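PDB 7BDV: Can2 from Sulfobacillus thermosulfidooxidans, which binds cyclic tetra-adenylate through its CARF domains and acts as a dual-specificity nuclease that potentiates type III CRISPR defence. Local coordinates for residues I91-G96 against P115-D120. Residues are numbered along the deposited sequence; the frame is centred on the assembly and turned at random.
Sequences ILNVTG and PIIYVD. With nucleotides of chain E.
Thr95 and Tyr118 meet where two parallel strands part beside the cyclic nucleotide. Methyl CG2 of Thr95 sits over one face of the Tyr118 ring, 4.1 Å from its centroid and 21° off the normal, a CH-pi contact displaced toward the rim. With CG anti to the backbone N (chi1 177°), that ring reaches past Thr95, and its OH donates to OP1 of A2 of chain E at 2.5 Å, the phosphate oxygen lying in the ring plane. Thr95 OG1 takes over where regular pairing ends, accepting from Val119 N at 3.1 Å. Asn93 OD1 holds the Thr95 backbone by accepting from its N at 3.1 Å, an Asx turn; the approach of Thr95 OG1 to Asn93 OD1, 2.5 Å, is very short and its length doubtful. Asn93 ND2 is tied in turn to Tyr14 OH and Pro24 O. Behind this, Ile117 N donates to Leu92 O at 2.9 Å and Val94 N to Ile117 O at 3.1 Å, parallel pairing that closes the beta-alpha-beta crossover through helix 99-111. Lys99 NZ of the second subunit is hydrogen-bonded to Thr95 O. OD1 thus serves the turn, OG1 ties it to the neighbouring strand, and the Tyr118 hydroxyl meets the A2 phosphate, whose negative charge would probably strengthen the bond.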
loop_
_atom_site.group_PDB
_atom_site.type_symbol
_atom_site.label_atom_id
_atom_site.label_comp_id
_atom_site.label_asym_id
_atom_site.label_seq_id
_atom_site.Cartn_x
_atom_site.Cartn_y
_atom_site.Cartn_z
ATOM N N ILE A 91 14.231 -15.788 26.172
ATOM C CA ILE A 91 13.395 -14.543 26.192
ATOM C C ILE A 91 12.564 -14.526 24.897
ATOM O O ILE A 91 13.100 -14.921 23.851
ATOM C CB ILE A 91 14.283 -13.293 26.363
ATOM C CG1 ILE A 91 13.546 -11.976 26.110
ATOM C CG2 ILE A 91 15.505 -13.381 25.474
ATOM C CD1 ILE A 91 14.321 -10.775 26.569
ATOM N N LEU A 92 11.298 -14.114 24.985
ATOM C CA LEU A 92 10.344 -14.091 23.847
ATOM C C LEU A 92 10.169 -12.648 23.383
ATOM O O LEU A 92 9.870 -11.779 24.210
ATOM C CB LEU A 92 9.002 -14.693 24.259
ATOM C CG LEU A 92 7.907 -14.617 23.198
ATOM C CD1 LEU A 92 8.217 -15.557 22.062
ATOM C CD2 LEU A 92 6.543 -14.957 23.786
ATOM N N ASN A 93 10.358 -12.429 22.086
ATOM C CA ASN A 93 9.858 -11.261 21.324
ATOM C C ASN A 93 8.501 -11.652 20.739
ATOM O O ASN A 93 8.477 -12.449 19.840
ATOM C CB ASN A 93 10.864 -10.799 20.281
ATOM C CG ASN A 93 10.452 -9.479 19.648
ATOM O OD1 ASN A 93 9.273 -9.092 19.675
ATOM N ND2 ASN A 93 11.415 -8.807 19.063
ATOM N N VAL A 94 7.411 -11.113 21.291
ATOM C CA VAL A 94 6.014 -11.528 20.979
ATOM C C VAL A 94 5.429 -10.574 19.914
ATOM O O VAL A 94 4.213 -10.653 19.639
ATOM C CB VAL A 94 5.185 -11.556 22.285
ATOM C CG1 VAL A 94 4.884 -10.158 22.813
ATOM C CG2 VAL A 94 3.894 -12.372 22.175
ATOM N N THR A 95 6.246 -9.708 19.308
ATOM C CA THR A 95 5.784 -8.635 18.365
ATOM C C THR A 95 5.402 -9.261 17.010
ATOM O O THR A 95 4.455 -8.815 16.368
ATOM C CB THR A 95 6.841 -7.544 18.125
ATOM O OG1 THR A 95 7.606 -7.307 19.307
ATOM C CG2 THR A 95 6.225 -6.246 17.639
ATOM N N GLY A 96 6.144 -10.269 16.563
ATOM C CA GLY A 96 5.880 -10.953 15.295
ATOM C C GLY A 96 4.709 -11.916 15.366
ATOM O O GLY A 96 4.208 -12.178 16.466
ATOM N N PRO A 115 11.047 -13.523 30.660
ATOM C CA PRO A 115 10.937 -12.201 30.066
ATOM C C PRO A 115 10.273 -12.229 28.676
ATOM O O PRO A 115 10.536 -13.107 27.846
ATOM C CB PRO A 115 12.371 -11.677 29.936
ATOM C CG PRO A 115 13.251 -12.685 30.662
ATOM C CD PRO A 115 12.435 -13.936 30.874
ATOM N N ILE A 116 9.420 -11.241 28.437
ATOM C CA ILE A 116 8.661 -11.104 27.168
ATOM C C ILE A 116 8.706 -9.633 26.774
ATOM O O ILE A 116 8.248 -8.801 27.562
ATOM C CB ILE A 116 7.215 -11.616 27.292
ATOM C CG1 ILE A 116 7.149 -13.069 27.751
ATOM C CG2 ILE A 116 6.505 -11.428 25.955
ATOM C CD1 ILE A 116 5.755 -13.520 28.214
ATOM N N ILE A 117 9.229 -9.347 25.584
ATOM C CA ILE A 117 9.362 -7.974 25.051
ATOM C C ILE A 117 8.401 -7.792 23.868
ATOM O O ILE A 117 8.067 -8.760 23.199
ATOM C CB ILE A 117 10.816 -7.693 24.675
ATOM C CG1 ILE A 117 11.243 -8.448 23.411
ATOM C CG2 ILE A 117 11.725 -7.991 25.858
ATOM C CD1 ILE A 117 12.529 -7.935 22.825
ATOM N N TYR A 118 7.979 -6.550 23.662
ATOM C CA TYR A 118 7.131 -6.124 22.534
ATOM C C TYR A 118 7.668 -4.776 22.064
ATOM O O TYR A 118 7.911 -3.915 22.909
ATOM C CB TYR A 118 5.667 -6.068 22.965
ATOM C CG TYR A 118 4.751 -5.568 21.878
ATOM C CD1 TYR A 118 4.582 -4.208 21.660
ATOM C CD2 TYR A 118 4.054 -6.451 21.065
ATOM C CE1 TYR A 118 3.748 -3.748 20.646
ATOM C CE2 TYR A 118 3.233 -6.002 20.037
ATOM C CZ TYR A 118 3.063 -4.641 19.854
ATOM O OH TYR A 118 2.272 -4.196 18.839
ATOM N N VAL A 119 7.884 -4.627 20.750
ATOM C CA VAL A 119 8.487 -3.438 20.130
ATOM C C VAL A 119 7.372 -2.517 19.647
ATOM O O VAL A 119 6.670 -2.910 18.739
ATOM C CB VAL A 119 9.456 -3.780 18.999
ATOM C CG1 VAL A 119 9.982 -2.509 18.405
ATOM C CG2 VAL A 119 10.621 -4.628 19.498
ATOM N N ASP A 120 7.251 -1.343 20.269
ATOM C CA ASP A 120 6.278 -0.271 19.914
ATOM C C ASP A 120 7.031 0.771 19.084
ATOM O O ASP A 120 7.759 1.562 19.679
ATOM C CB ASP A 120 5.666 0.323 21.175
ATOM C CG ASP A 120 4.818 1.577 20.933
ATOM O OD1 ASP A 120 4.473 1.841 19.768
ATOM O OD2 ASP A 120 4.493 2.270 21.921
ATOM P P A E 1 2.912 -8.594 10.983
ATOM O OP1 A E 1 4.275 -8.985 10.441
ATOM O OP2 A E 1 2.296 -7.527 10.094
ATOM O "O5'" A E 1 3.076 -8.052 12.468
ATOM C "C5'" A E 1 4.000 -6.988 12.669
ATOM C "C4'" A E 1 3.737 -6.427 14.028
ATOM O "O4'" A E 1 4.880 -5.638 14.418
ATOM C "C3'" A E 1 2.546 -5.469 14.132
ATOM O "O3'" A E 1 2.167 -5.384 15.473
ATOM C "C2'" A E 1 3.194 -4.131 13.829
ATOM O "O2'" A E 1 2.416 -3.074 14.343
ATOM C "C1'" A E 1 4.472 -4.311 14.652
ATOM N N9 A E 1 5.601 -3.490 14.362
ATOM C C8 A E 1 6.434 -2.962 15.305
ATOM N N7 A E 1 7.420 -2.281 14.793
ATOM C C5 A E 1 7.243 -2.397 13.433
ATOM C C6 A E 1 7.976 -1.904 12.345
ATOM N N6 A E 1 9.080 -1.180 12.463
ATOM N N1 A E 1 7.536 -2.227 11.116
ATOM C C2 A E 1 6.432 -2.961 10.995
ATOM N N3 A E 1 5.648 -3.443 11.927
ATOM C C4 A E 1 6.125 -3.152 13.147
ATOM P P A E 2 0.862 -6.122 16.073
ATOM O OP1 A E 2 0.975 -5.945 17.541
ATOM O OP2 A E 2 0.457 -7.405 15.423
ATOM O "O5'" A E 2 -0.293 -5.068 15.711
ATOM C "C5'" A E 2 -0.736 -4.986 14.351
ATOM C "C4'" A E 2 -2.222 -4.710 14.423
ATOM O "O4'" A E 2 -2.402 -3.542 15.266
ATOM C "C3'" A E 2 -2.962 -4.397 13.127
ATOM O "O3'" A E 2 -4.294 -5.006 13.159
ATOM C "C2'" A E 2 -3.028 -2.868 13.169
ATOM O "O2'" A E 2 -4.098 -2.258 12.460
ATOM C "C1'" A E 2 -3.285 -2.653 14.640
ATOM N N9 A E 2 -3.019 -1.338 15.151
ATOM C C8 A E 2 -1.848 -0.604 15.025
ATOM N N7 A E 2 -1.938 0.562 15.621
ATOM C C5 A E 2 -3.230 0.592 16.141
ATOM C C6 A E 2 -3.924 1.568 16.860
ATOM N N6 A E 2 -3.379 2.726 17.155
ATOM N N1 A E 2 -5.197 1.305 17.261
ATOM C C2 A E 2 -5.729 0.123 16.911
ATOM N N3 A E 2 -5.162 -0.883 16.231
ATOM C C4 A E 2 -3.901 -0.570 15.866
#